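Local coordinates for protein catalase (Bacillus pumilus, PDB 4QOL) that breaks down hydrogen peroxide to water and oxygen at a buried heme, and probably also oxidises phenolic compounds in a peroxidase-like side reaction, at residues L9-G14 / D36-E41; V98-G103 / L150-V155; E427-Y432 / R465-Y470; E436-I441 / G471-D476. All coordinates share one frame; numbering follows the deposited sequence.

Overall arrangement
Contact 1 belongs to the N-terminal arm of the catalase subunit, its centre about 40 Å from the centre of the chain, and is wrapped by other subunits; the side chain of His38 lies about 13 Å from a bound heme. Contact 2 is the most central, about 17 Å from that centre, with the side chain of Lys151 about 9 Å from a heme. Contacts 1 and 2 are 38 Å apart between centres, and both touch the third subunit. Contacts 3 and 4 share helix 468-478 in the C-terminal helical region, 10 Å apart between centres and joined by a probable hydrogen bond of Lys437 NZ to Tyr432 O, 2.8 Å; contacts 1 and 3 are 65 Å apart between centres.

Contact 1 of 4, residues L9-G14 / D36-E41; sequences LTTNQG and DYHLIE
The ring of Tyr37 meets Thr11 CB at its edge, 4.0 Å from CE2, while CB of Glu41, one helical turn on, lies over one face. The carboxylate of Glu41 is stacked against the amide of Asn12, their planes 26° apart, and Gln368 of the second subunit bonds to both residues. With CG anti to the backbone N (chi1 -178°) and the chain extended beyond it, Glu41 reaches from helix to loop. Its OE1 takes the backbone N-H of Asn12 on the syn lone pair, at 2.8 Å and nearly straight (165°). Tyr37 OH gives its proton to Glu41 OE2 at 2.6 Å and accepts from Gln13 NE2 at 3.3 Å, so the phenol both steadies the acid and holds the glutamine. A small, branched Thr11 fits beside the ring, and its OG1 accepts from Gln13 N in an ST turn. The loop 9-14, which precedes strand 25-26 in the chain, thus lies against the first turn of helix 37-46.

Contact 2 of 4, residues V98-G103 / L150-V155; sequences VIHPKG and LKPDPV
Ile99 is wedged against the end of helix 143-150, where two irregular loops of the catalase fold meet. Its CD1 touches Leu150 CB at 3.5 Å, the side chains crossing at about a right angle. With CG2 anti to the backbone N, that branch is turned to the chain leaving the helix, reaching Pro152 CD at 4.1 Å. A branched aliphatic residue can fill both places at once, and the proline offers a compact, rigid surface where the chain departs from helical geometry. Further out, Pro152 CG rests obliquely near the ring of His100.

The polar part of the contact belongs to Lys151. Its chain bends at CB-CG (chi2 -87°), doubling back so that the ammonium group reaches Ile99 O; Val55 O is a second acceptor. A water 2.8 Å from Val98 O and 3.0 Å from His100 O also accepts a weak bond from the same nitrogen. In the next shell, Asp110 accepts from the backbone N-H groups of Val98 and Ile99, and Phe240 of the third subunit meets the His100 ring edge-to-face. Lys151 NZ donates a hydrogen bond to Ile99 O at 2.8 Å, the nitrogen tilted 22° from the carbonyl plane.

Contact 3 of 4, residues E427-Y432 / R465-Y470; sequences EKYRSY and RADEDY
In the C-terminal helical region, helix 423-431 packs against the junction of helices 453-466 and 468-478, where Asp467 is the N-cap of the latter. Tyr429 gives the largest share of the buried surface. Tyr470 CB sits 3.4 Å above the centroid of the Tyr429 ring, almost on its normal, a CH-pi contact. The rings themselves are nearly parallel, with planes 1° apart, but slid so far that they barely overlap, their centroids 4.5 Å apart. A flat tyrosine suits this place because its face covers the first turn of the helix while its hydroxyl reaches beyond it: Tyr429 OH donates to Asp469 OD2 at 2.7 Å, coming from above the carboxylate plane.

Asp467 divides its oxygens between two tasks. OD1 caps the helix by accepting from Tyr470 N at 3.1 Å, with a weaker bond from Asp469 N. OD2 uses its anti lone pair for Arg430 NH1, 2.8 Å away in the guanidinium plane, completing a salt bridge. The arginine chain bends at CG-CD (chi3 -69°), which folds its guanidinium back toward the aspartate, and one water joins NH1 to Ala466 O. Deeper in, Tyr470 OH bonds to Thr179 OG1, and Leu440 of helix 434-448 packs against both tyrosines. An aspartate that accepts from the backbone at the start of a helix is the classic N-cap, here also bound to a neighbouring helix by a salt bridge.

Contact 4 of 4, residues E436-I441 / G471-D476; sequences EKQALI and GQRLAD
Arg473 and Ile441 bury the most surface, with Leu474 next. Arginine suits its place because its long aliphatic stem can cover Ile441, whose CD1 comes to 4.1 Å from Arg473 CB, while the guanidinium reaches Glu434 by the preceding turn of helix 434-448. There Lys437 CB lies over one face of that group, while Gln438 CG meets NH2 at the edge, in plane, 3.4 Å away. A bend at CG-CD (chi3 73°) directs the tip there, and Glu434 forms a salt bridge with NH2 and also accepts from the Gln438 amide; this carboxylate probably eases the nearness of Lys437, whose ammonium is held by Tyr432 O.

The axes of segments 436-441 and 471-476, on helices 434-448 and 468-478 of this C-terminal helical region, cross at -49° and come within 10.5 Å. Ile441 suits the crossing because its branches reach different points: CG2 lies 4.0 Å from Arg473 O, and CD1 4.1 Å from Leu474 CB. Leu474 in turn faces Ile460 and Phe463 of helix 453-466.

Contact 1 of 4, residues L9-G14 / D36-E41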
loop_
_atom_site.group_PDB
_atom_site.type_symbol
_atom_site.label_atom_id
_atom_site.label_comp_id
_atom_site.label_asym_id
_atom_site.label_seq_id
_atom_site.Cartn_x
_atom_site.Cartn_y
_atom_site.Cartn_z
ATOM N N LEU A 9 -20.654 -12.679 19.102
ATOM C CA LEU A 9 -19.548 -11.826 18.661
ATOM C C LEU A 9 -18.291 -12.671 18.639
ATOM O O LEU A 9 -18.049 -13.367 19.562
ATOM C CB LEU A 9 -19.439 -10.621 19.605
ATOM C CG LEU A 9 -18.519 -9.530 19.095
ATOM C CD1 LEU A 9 -19.280 -8.620 18.158
ATOM C CD2 LEU A 9 -17.965 -8.720 20.266
ATOM N N THR A 10 -17.538 -12.645 17.539
ATOM C CA THR A 10 -16.329 -13.448 17.412
ATOM C C THR A 10 -15.140 -12.559 17.029
ATOM O O THR A 10 -15.294 -11.473 16.509
ATOM C CB THR A 10 -16.496 -14.528 16.346
ATOM O OG1 THR A 10 -16.480 -13.932 15.040
ATOM C CG2 THR A 10 -17.742 -15.315 16.538
ATOM N N THR A 11 -13.960 -13.106 17.192
ATOM C CA THR A 11 -12.789 -12.556 16.503
ATOM C C THR A 11 -12.851 -12.941 15.008
ATOM O O THR A 11 -13.690 -13.763 14.589
ATOM C CB THR A 11 -11.502 -13.148 17.084
ATOM O OG1 THR A 11 -11.372 -14.550 16.785
ATOM C CG2 THR A 11 -11.388 -12.913 18.616
ATOM N N ASN A 12 -11.906 -12.445 14.206
ATOM C CA ASN A 12 -11.763 -12.870 12.822
ATOM C C ASN A 12 -11.300 -14.301 12.615
ATOM O O ASN A 12 -11.405 -14.807 11.491
ATOM C CB ASN A 12 -10.901 -11.885 12.032
ATOM C CG ASN A 12 -11.492 -10.507 11.985
ATOM O OD1 ASN A 12 -12.718 -10.320 11.999
ATOM N ND2 ASN A 12 -10.623 -9.488 11.939
ATOM N N GLN A 13 -10.788 -14.919 13.696
ATOM C CA GLN A 13 -10.434 -16.322 13.708
ATOM C C GLN A 13 -11.661 -17.187 13.976
ATOM O O GLN A 13 -11.557 -18.417 13.975
ATOM C CB GLN A 13 -9.384 -16.615 14.750
ATOM C CG GLN A 13 -8.084 -15.794 14.667
ATOM C CD GLN A 13 -7.179 -16.247 13.558
ATOM O OE1 GLN A 13 -7.386 -17.302 12.920
ATOM N NE2 GLN A 13 -6.193 -15.413 13.247
ATOM N N GLY A 14 -12.808 -16.574 14.223
ATOM C CA GLY A 14 -14.025 -17.358 14.570
ATOM C C GLY A 14 -14.152 -17.816 16.010
ATOM O O GLY A 14 -14.970 -18.659 16.310
ATOM N N ASP A 36 -3.788 -9.686 24.472
ATOM C CA ASP A 36 -5.222 -9.405 24.369
ATOM C C ASP A 36 -5.507 -9.367 22.890
ATOM O O ASP A 36 -5.545 -8.285 22.272
ATOM C CB ASP A 36 -5.558 -8.051 25.019
ATOM C CG ASP A 36 -7.073 -7.792 25.108
ATOM O OD1 ASP A 36 -7.838 -8.485 24.414
ATOM O OD2 ASP A 36 -7.466 -6.952 25.951
ATOM N N TYR A 37 -5.622 -10.538 22.294
ATOM C CA TYR A 37 -5.745 -10.607 20.852
ATOM C C TYR A 37 -6.993 -9.856 20.363
ATOM O O TYR A 37 -6.964 -9.207 19.318
ATOM C CB TYR A 37 -5.826 -12.079 20.392
ATOM C CG TYR A 37 -6.052 -12.214 18.888
ATOM C CD1 TYR A 37 -4.967 -12.142 18.009
ATOM C CD2 TYR A 37 -7.348 -12.387 18.330
ATOM C CE1 TYR A 37 -5.146 -12.284 16.644
ATOM C CE2 TYR A 37 -7.517 -12.491 16.963
ATOM C CZ TYR A 37 -6.414 -12.456 16.112
ATOM O OH TYR A 37 -6.589 -12.512 14.750
ATOM N N HIS A 38 -8.108 -10.009 21.073
ATOM C CA HIS A 38 -9.315 -9.319 20.673
ATOM C C HIS A 38 -9.137 -7.798 20.610
ATOM O O HIS A 38 -9.552 -7.154 19.642
ATOM C CB HIS A 38 -10.490 -9.670 21.609
ATOM C CG HIS A 38 -11.781 -8.936 21.306
ATOM N ND1 HIS A 38 -12.295 -8.791 20.036
ATOM C CD2 HIS A 38 -12.693 -8.370 22.120
ATOM C CE1 HIS A 38 -13.454 -8.153 20.082
ATOM N NE2 HIS A 38 -13.688 -7.829 21.323
ATOM N N LEU A 39 -8.548 -7.219 21.635
ATOM C CA LEU A 39 -8.294 -5.769 21.677
ATOM C C LEU A 39 -7.429 -5.364 20.464
ATOM O O LEU A 39 -7.774 -4.430 19.728
ATOM C CB LEU A 39 -7.573 -5.309 22.957
ATOM C CG LEU A 39 -7.123 -3.857 23.087
ATOM C CD1 LEU A 39 -8.352 -2.933 23.227
ATOM C CD2 LEU A 39 -6.183 -3.576 24.287
ATOM N N ILE A 40 -6.315 -6.072 20.281
ATOM C CA ILE A 40 -5.373 -5.658 19.280
ATOM C C ILE A 40 -5.992 -5.883 17.882
ATOM O O ILE A 40 -5.880 -5.012 16.977
ATOM C CB ILE A 40 -4.017 -6.349 19.433
ATOM C CG1 ILE A 40 -3.370 -6.016 20.765
ATOM C CG2 ILE A 40 -3.093 -5.969 18.290
ATOM C CD1 ILE A 40 -3.203 -4.538 20.995
ATOM N N GLU A 41 -6.719 -6.993 17.666
ATOM C CA GLU A 41 -7.265 -7.244 16.322
ATOM C C GLU A 41 -8.308 -6.164 15.978
ATOM O O GLU A 41 -8.390 -5.688 14.842
ATOM C CB GLU A 41 -7.916 -8.639 16.264
ATOM C CG GLU A 41 -8.498 -9.058 14.888
ATOM C CD GLU A 41 -9.346 -10.347 14.952
ATOM O OE1 GLU A 41 -10.505 -10.254 15.338
ATOM O OE2 GLU A 41 -8.902 -11.336 14.405
#

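Contact 2 of 4, residues V98-G103 / L150-V155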
loop_
_atom_site.group_PDB
_atom_site.type_symbol
_atom_site.label_atom_id
_atom_site.label_comp_id
_atom_site.label_asym_id
_atom_site.label_seq_id
_atom_site.Cartn_x
_atom_site.Cartn_y
_atom_site.Cartn_z
ATOM N N VAL A 98 -17.207 17.722 -7.409
ATOM C CA VAL A 98 -15.908 17.561 -8.043
ATOM C C VAL A 98 -14.693 17.853 -7.178
ATOM O O VAL A 98 -13.819 16.995 -7.037
ATOM C CB VAL A 98 -15.774 18.371 -9.362
ATOM C CG1 VAL A 98 -14.363 18.145 -9.965
ATOM C CG2 VAL A 98 -16.878 17.982 -10.304
ATOM N N ILE A 99 -14.605 19.050 -6.615
ATOM C CA ILE A 99 -13.340 19.580 -6.153
ATOM C C ILE A 99 -13.063 19.241 -4.681
ATOM O O ILE A 99 -11.964 18.868 -4.344
ATOM C CB ILE A 99 -13.248 21.077 -6.412
ATOM C CG1 ILE A 99 -13.076 21.301 -7.926
ATOM C CG2 ILE A 99 -12.119 21.755 -5.618
ATOM C CD1 ILE A 99 -11.794 20.746 -8.582
ATOM N N HIS A 100 -14.039 19.392 -3.827
ATOM C CA HIS A 100 -13.709 19.370 -2.389
ATOM C C HIS A 100 -13.751 17.917 -1.878
ATOM O O HIS A 100 -14.213 17.024 -2.573
ATOM C CB HIS A 100 -14.576 20.309 -1.566
ATOM C CG HIS A 100 -14.268 21.756 -1.795
ATOM N ND1 HIS A 100 -13.352 22.466 -1.055
ATOM C CD2 HIS A 100 -14.677 22.578 -2.788
ATOM C CE1 HIS A 100 -13.307 23.709 -1.502
ATOM N NE2 HIS A 100 -14.081 23.803 -2.560
ATOM N N PRO A 101 -13.174 17.636 -0.679
ATOM C CA PRO A 101 -13.028 16.258 -0.211
ATOM C C PRO A 101 -14.333 15.583 0.200
ATOM O O PRO A 101 -15.415 16.187 0.149
ATOM C CB PRO A 101 -12.081 16.388 1.021
ATOM C CG PRO A 101 -11.344 17.647 0.800
ATOM C CD PRO A 101 -12.319 18.548 0.123
ATOM N N LYS A 102 -14.222 14.337 0.656
ATOM C CA LYS A 102 -15.311 13.645 1.360
ATOM C C LYS A 102 -15.763 14.525 2.515
ATOM O O LYS A 102 -14.976 15.203 3.145
ATOM C CB LYS A 102 -14.817 12.289 1.893
ATOM C CG LYS A 102 -14.715 11.190 0.829
ATOM C CD LYS A 102 -14.202 9.916 1.488
ATOM C CE LYS A 102 -15.179 9.362 2.496
ATOM N NZ LYS A 102 -16.414 8.833 1.831
ATOM N N GLY A 103 -17.048 14.545 2.792
ATOM C CA GLY A 103 -17.483 15.325 3.892
ATOM C C GLY A 103 -17.816 16.747 3.470
ATOM O O GLY A 103 -18.447 17.393 4.246
ATOM N N LEU A 150 -8.097 24.755 -9.058
ATOM C CA LEU A 150 -9.462 24.768 -8.503
ATOM C C LEU A 150 -9.499 24.289 -7.078
ATOM O O LEU A 150 -10.293 24.753 -6.244
ATOM C CB LEU A 150 -10.396 23.898 -9.308
ATOM C CG LEU A 150 -10.818 24.523 -10.654
ATOM C CD1 LEU A 150 -11.267 23.404 -11.636
ATOM C CD2 LEU A 150 -11.939 25.512 -10.471
ATOM N N LYS A 151 -8.607 23.358 -6.774
ATOM C CA LYS A 151 -8.506 22.766 -5.467
ATOM C C LYS A 151 -8.062 23.787 -4.458
ATOM O O LYS A 151 -7.369 24.784 -4.751
ATOM C CB LYS A 151 -7.489 21.606 -5.435
ATOM C CG LYS A 151 -7.961 20.265 -6.092
ATOM C CD LYS A 151 -8.691 19.391 -5.148
ATOM C CE LYS A 151 -9.262 18.137 -5.768
ATOM N NZ LYS A 151 -9.785 17.218 -4.693
ATOM N N PRO A 152 -8.403 23.539 -3.183
ATOM C CA PRO A 152 -7.835 24.347 -2.125
ATOM C C PRO A 152 -6.336 24.637 -2.312
ATOM O O PRO A 152 -5.576 23.753 -2.662
ATOM C CB PRO A 152 -8.147 23.514 -0.861
ATOM C CG PRO A 152 -9.507 22.917 -1.209
ATOM C CD PRO A 152 -9.347 22.540 -2.680
ATOM N N ASP A 153 -5.955 25.896 -2.039
ATOM C CA ASP A 153 -4.567 26.347 -2.091
ATOM C C ASP A 153 -3.714 25.372 -1.291
ATOM O O ASP A 153 -4.119 24.947 -0.166
ATOM C CB ASP A 153 -4.516 27.800 -1.615
ATOM C CG ASP A 153 -3.139 28.388 -1.511
ATOM O OD1 ASP A 153 -2.334 27.879 -0.733
ATOM O OD2 ASP A 153 -2.871 29.487 -2.067
ATOM N N PRO A 154 -2.537 24.991 -1.837
ATOM C CA PRO A 154 -1.725 23.980 -1.183
ATOM C C PRO A 154 -1.102 24.468 0.139
ATOM O O PRO A 154 -0.540 23.666 0.871
ATOM C CB PRO A 154 -0.662 23.658 -2.231
ATOM C CG PRO A 154 -0.544 24.916 -3.045
ATOM C CD PRO A 154 -1.963 25.372 -3.139
ATOM N N VAL A 155 -1.131 25.788 0.389
ATOM C CA VAL A 155 -0.624 26.308 1.666
ATOM C C VAL A 155 -1.752 26.456 2.676
ATOM O O VAL A 155 -1.590 26.016 3.840
ATOM C CB VAL A 155 0.079 27.667 1.459
ATOM C CG1 VAL A 155 0.719 28.140 2.763
ATOM C CG2 VAL A 155 1.134 27.574 0.343
HETATM O O HOH W 1 -12.729 15.720 -4.814
#

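Contact 3 of 4, residues E427-Y432 / R465-Y470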
loop_
_atom_site.group_PDB
_atom_site.type_symbol
_atom_site.label_atom_id
_atom_site.label_comp_id
_atom_site.label_asym_id
_atom_site.label_seq_id
_atom_site.Cartn_x
_atom_site.Cartn_y
_atom_site.Cartn_z
ATOM N N GLU A 427 -23.105 32.088 -27.909
ATOM C CA GLU A 427 -24.408 31.514 -28.210
ATOM C C GLU A 427 -25.139 31.081 -26.982
ATOM O O GLU A 427 -26.347 31.316 -26.846
ATOM C CB GLU A 427 -24.256 30.334 -29.222
ATOM C CG GLU A 427 -23.701 30.768 -30.567
ATOM C CD GLU A 427 -23.323 29.632 -31.501
ATOM O OE1 GLU A 427 -23.338 29.876 -32.746
ATOM O OE2 GLU A 427 -22.915 28.504 -31.067
ATOM N N LYS A 428 -24.398 30.523 -26.007
ATOM C CA LYS A 428 -25.002 30.140 -24.737
ATOM C C LYS A 428 -25.483 31.353 -23.989
ATOM O O LYS A 428 -26.645 31.378 -23.537
ATOM C CB LYS A 428 -24.028 29.322 -23.874
ATOM C CG LYS A 428 -24.649 28.789 -22.593
ATOM C CD LYS A 428 -25.805 27.840 -22.813
ATOM C CE LYS A 428 -26.357 27.378 -21.447
ATOM N NZ LYS A 428 -27.543 26.514 -21.640
ATOM N N TYR A 429 -24.638 32.373 -23.905
ATOM C CA TYR A 429 -25.024 33.626 -23.230
ATOM C C TYR A 429 -26.344 34.162 -23.790
ATOM O O TYR A 429 -27.298 34.479 -23.085
ATOM C CB TYR A 429 -23.937 34.701 -23.417
ATOM C CG TYR A 429 -24.350 36.054 -22.819
ATOM C CD1 TYR A 429 -24.328 36.235 -21.445
ATOM C CD2 TYR A 429 -24.753 37.113 -23.610
ATOM C CE1 TYR A 429 -24.699 37.450 -20.840
ATOM C CE2 TYR A 429 -25.121 38.321 -23.027
ATOM C CZ TYR A 429 -25.081 38.486 -21.659
ATOM O OH TYR A 429 -25.432 39.746 -21.062
ATOM N N ARG A 430 -26.392 34.243 -25.113
ATOM C CA ARG A 430 -27.571 34.817 -25.747
ATOM C C ARG A 430 -28.806 33.972 -25.590
ATOM O O ARG A 430 -29.908 34.503 -25.695
ATOM C CB ARG A 430 -27.308 35.121 -27.200
ATOM C CG ARG A 430 -26.348 36.258 -27.380
ATOM C CD ARG A 430 -26.174 36.623 -28.851
ATOM N NE ARG A 430 -25.473 35.586 -29.611
ATOM C CZ ARG A 430 -24.154 35.496 -29.780
ATOM N NH1 ARG A 430 -23.282 36.336 -29.199
ATOM N NH2 ARG A 430 -23.693 34.564 -30.576
ATOM N N SER A 431 -28.650 32.678 -25.344
ATOM C CA SER A 431 -29.789 31.763 -25.124
ATOM C C SER A 431 -30.408 31.883 -23.729
ATOM O O SER A 431 -31.522 31.385 -23.489
ATOM C CB SER A 431 -29.370 30.315 -25.414
ATOM O OG SER A 431 -28.656 29.735 -24.309
ATOM N N TYR A 432 -29.717 32.567 -22.812
ATOM C CA TYR A 432 -30.231 32.756 -21.489
ATOM C C TYR A 432 -31.386 33.789 -21.530
ATOM O O TYR A 432 -31.294 34.785 -22.222
ATOM C CB TYR A 432 -29.135 33.273 -20.522
ATOM C CG TYR A 432 -28.134 32.214 -20.011
ATOM C CD1 TYR A 432 -28.560 30.943 -19.643
ATOM C CD2 TYR A 432 -26.776 32.472 -20.005
ATOM C CE1 TYR A 432 -27.651 29.970 -19.235
ATOM C CE2 TYR A 432 -25.835 31.508 -19.595
ATOM C CZ TYR A 432 -26.282 30.250 -19.221
ATOM O OH TYR A 432 -25.351 29.282 -18.805
ATOM N N ARG A 465 -15.282 38.740 -25.817
ATOM C CA ARG A 465 -15.112 38.090 -27.107
ATOM C C ARG A 465 -16.207 37.107 -27.373
ATOM O O ARG A 465 -16.556 36.868 -28.555
ATOM C CB ARG A 465 -13.776 37.360 -27.186
ATOM C CG ARG A 465 -12.603 38.299 -27.198
ATOM C CD ARG A 465 -11.285 37.537 -27.301
ATOM N NE ARG A 465 -10.227 38.471 -26.951
ATOM C CZ ARG A 465 -9.524 38.606 -25.816
ATOM N NH1 ARG A 465 -9.571 37.746 -24.763
ATOM N NH2 ARG A 465 -8.650 39.624 -25.783
ATOM N N ALA A 466 -16.712 36.450 -26.342
ATOM C CA ALA A 466 -17.906 35.590 -26.472
ATOM C C ALA A 466 -19.101 36.444 -26.920
ATOM O O ALA A 466 -19.764 36.143 -27.914
ATOM C CB ALA A 466 -18.207 34.889 -25.144
ATOM N N ASP A 467 -19.358 37.516 -26.211
ATOM C CA ASP A 467 -20.484 38.406 -26.548
ATOM C C ASP A 467 -20.248 39.786 -25.894
ATOM O O ASP A 467 -19.946 39.884 -24.715
ATOM C CB ASP A 467 -21.817 37.752 -26.121
ATOM C CG ASP A 467 -23.043 38.641 -26.345
ATOM O OD1 ASP A 467 -23.213 39.642 -25.603
ATOM O OD2 ASP A 467 -23.810 38.355 -27.275
ATOM N N GLU A 468 -20.334 40.862 -26.694
ATOM C CA GLU A 468 -19.969 42.204 -26.172
ATOM C C GLU A 468 -20.845 42.650 -25.022
ATOM O O GLU A 468 -20.337 43.324 -24.146
ATOM C CB GLU A 468 -20.025 43.344 -27.214
ATOM C CG GLU A 468 -21.264 43.451 -28.111
ATOM C CD GLU A 468 -21.182 44.648 -29.084
ATOM O OE1 GLU A 468 -20.426 45.618 -28.802
ATOM O OE2 GLU A 468 -21.875 44.640 -30.133
ATOM N N ASP A 469 -22.136 42.283 -25.029
ATOM C CA ASP A 469 -23.050 42.608 -23.934
ATOM C C ASP A 469 -22.658 41.857 -22.626
ATOM O O ASP A 469 -22.579 42.458 -21.556
ATOM C CB ASP A 469 -24.500 42.271 -24.311
ATOM C CG ASP A 469 -25.520 42.666 -23.222
ATOM O OD1 ASP A 469 -25.674 43.901 -22.925
ATOM O OD2 ASP A 469 -26.227 41.769 -22.664
ATOM N N TYR A 470 -22.375 40.552 -22.773
ATOM C CA TYR A 470 -21.853 39.722 -21.684
ATOM C C TYR A 470 -20.660 40.416 -21.051
ATOM O O TYR A 470 -20.646 40.667 -19.847
ATOM C CB TYR A 470 -21.500 38.382 -22.346
ATOM C CG TYR A 470 -21.045 37.199 -21.456
ATOM C CD1 TYR A 470 -21.042 37.262 -20.070
ATOM C CD2 TYR A 470 -20.706 35.983 -22.063
ATOM C CE1 TYR A 470 -20.642 36.203 -19.313
ATOM C CE2 TYR A 470 -20.320 34.903 -21.304
ATOM C CZ TYR A 470 -20.296 35.008 -19.931
ATOM O OH TYR A 470 -19.949 33.879 -19.173
HETATM O O HOH W 2 -20.877 34.041 -30.402
HETATM O O HOH W 3 -20.825 37.390 -30.166
#

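Contact 4 of 4, residues E436-I441 / G471-D476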
loop_
_atom_site.group_PDB
_atom_site.type_symbol
_atom_site.label_atom_id
_atom_site.label_comp_id
_atom_site.label_asym_id
_atom_site.label_seq_id
_atom_site.Cartn_x
_atom_site.Cartn_y
_atom_site.Cartn_z
ATOM N N GLU A 436 -31.773 34.816 -16.218
ATOM C CA GLU A 436 -30.601 33.919 -16.212
ATOM C C GLU A 436 -29.307 34.700 -16.486
ATOM O O GLU A 436 -28.266 34.437 -15.866
ATOM C CB GLU A 436 -30.777 32.827 -17.217
ATOM C CG GLU A 436 -31.836 31.803 -16.850
ATOM C CD GLU A 436 -32.019 30.787 -17.955
ATOM O OE1 GLU A 436 -32.161 31.164 -19.125
ATOM O OE2 GLU A 436 -31.953 29.578 -17.682
ATOM N N LYS A 437 -29.345 35.649 -17.409
ATOM C CA LYS A 437 -28.169 36.470 -17.661
ATOM C C LYS A 437 -27.837 37.254 -16.393
ATOM O O LYS A 437 -26.663 37.424 -16.047
ATOM C CB LYS A 437 -28.396 37.465 -18.751
ATOM C CG LYS A 437 -28.482 36.918 -20.137
ATOM C CD LYS A 437 -28.587 38.111 -21.084
ATOM C CE LYS A 437 -28.650 37.680 -22.522
ATOM N NZ LYS A 437 -29.960 37.114 -22.887
ATOM N N GLN A 438 -28.855 37.772 -15.739
ATOM C CA GLN A 438 -28.584 38.559 -14.515
ATOM C C GLN A 438 -27.927 37.680 -13.444
ATOM O O GLN A 438 -27.005 38.110 -12.759
ATOM C CB GLN A 438 -29.867 39.232 -13.972
ATOM C CG GLN A 438 -30.228 40.480 -14.791
ATOM C CD GLN A 438 -31.439 41.262 -14.255
ATOM O OE1 GLN A 438 -31.742 41.221 -13.062
ATOM N NE2 GLN A 438 -32.126 41.980 -15.141
ATOM N N ALA A 439 -28.384 36.448 -13.345
ATOM C CA ALA A 439 -27.844 35.527 -12.339
ATOM C C ALA A 439 -26.349 35.185 -12.693
ATOM O O ALA A 439 -25.480 35.130 -11.837
ATOM C CB ALA A 439 -28.711 34.285 -12.259
ATOM N N LEU A 440 -26.090 34.938 -13.961
ATOM C CA LEU A 440 -24.737 34.656 -14.456
ATOM C C LEU A 440 -23.817 35.805 -14.067
ATOM O O LEU A 440 -22.712 35.597 -13.551
ATOM C CB LEU A 440 -24.738 34.534 -15.979
ATOM C CG LEU A 440 -23.403 34.401 -16.721
ATOM C CD1 LEU A 440 -22.562 33.182 -16.299
ATOM C CD2 LEU A 440 -23.643 34.331 -18.193
ATOM N N ILE A 441 -24.246 37.031 -14.373
ATOM C CA ILE A 441 -23.372 38.191 -14.112
ATOM C C ILE A 441 -23.159 38.360 -12.597
ATOM O O ILE A 441 -22.057 38.631 -12.146
ATOM C CB ILE A 441 -23.973 39.491 -14.721
ATOM C CG1 ILE A 441 -24.024 39.395 -16.249
ATOM C CG2 ILE A 441 -23.188 40.712 -14.271
ATOM C CD1 ILE A 441 -22.657 39.227 -16.907
ATOM N N GLY A 471 -19.622 40.677 -21.841
ATOM C CA GLY A 471 -18.394 41.284 -21.287
ATOM C C GLY A 471 -18.566 42.656 -20.701
ATOM O O GLY A 471 -18.042 42.955 -19.621
ATOM N N GLN A 472 -19.342 43.506 -21.402
ATOM C CA GLN A 472 -19.602 44.871 -20.875
ATOM C C GLN A 472 -20.397 44.885 -19.570
ATOM O O GLN A 472 -20.055 45.660 -18.667
ATOM C CB GLN A 472 -20.309 45.715 -21.965
ATOM C CG GLN A 472 -20.426 47.184 -21.544
ATOM C CD GLN A 472 -19.065 47.850 -21.460
ATOM O OE1 GLN A 472 -18.384 48.010 -22.490
ATOM N NE2 GLN A 472 -18.677 48.293 -20.265
ATOM N N ARG A 473 -21.431 44.053 -19.462
ATOM C CA ARG A 473 -22.212 43.894 -18.256
ATOM C C ARG A 473 -21.345 43.451 -17.103
ATOM O O ARG A 473 -21.490 43.930 -15.974
ATOM C CB ARG A 473 -23.383 42.911 -18.450
ATOM C CG ARG A 473 -24.529 43.527 -19.226
ATOM C CD ARG A 473 -25.656 42.575 -19.584
ATOM N NE ARG A 473 -26.474 42.220 -18.450
ATOM C CZ ARG A 473 -27.724 41.760 -18.540
ATOM N NH1 ARG A 473 -28.311 41.574 -19.700
ATOM N NH2 ARG A 473 -28.378 41.444 -17.439
ATOM N N LEU A 474 -20.418 42.533 -17.381
ATOM C CA LEU A 474 -19.558 42.038 -16.282
ATOM C C LEU A 474 -18.574 43.094 -15.843
ATOM O O LEU A 474 -18.367 43.308 -14.625
ATOM C CB LEU A 474 -18.818 40.761 -16.785
ATOM C CG LEU A 474 -18.343 39.693 -15.846
ATOM C CD1 LEU A 474 -16.957 39.135 -16.277
ATOM C CD2 LEU A 474 -18.533 39.866 -14.362
ATOM N N ALA A 475 -17.996 43.814 -16.819
ATOM C CA ALA A 475 -17.084 44.935 -16.513
ATOM C C ALA A 475 -17.798 45.941 -15.642
ATOM O O ALA A 475 -17.226 46.447 -14.664
ATOM C CB ALA A 475 -16.526 45.571 -17.785
ATOM N N ASP A 476 -19.033 46.242 -16.013
ATOM C CA ASP A 476 -19.810 47.253 -15.314
ATOM C C ASP A 476 -20.030 46.830 -13.882
ATOM O O ASP A 476 -19.845 47.601 -12.932
ATOM C CB ASP A 476 -21.168 47.444 -16.010
ATOM C CG ASP A 476 -21.059 48.170 -17.376
ATOM O OD1 ASP A 476 -19.972 48.681 -17.755
ATOM O OD2 ASP A 476 -22.107 48.288 -18.040
#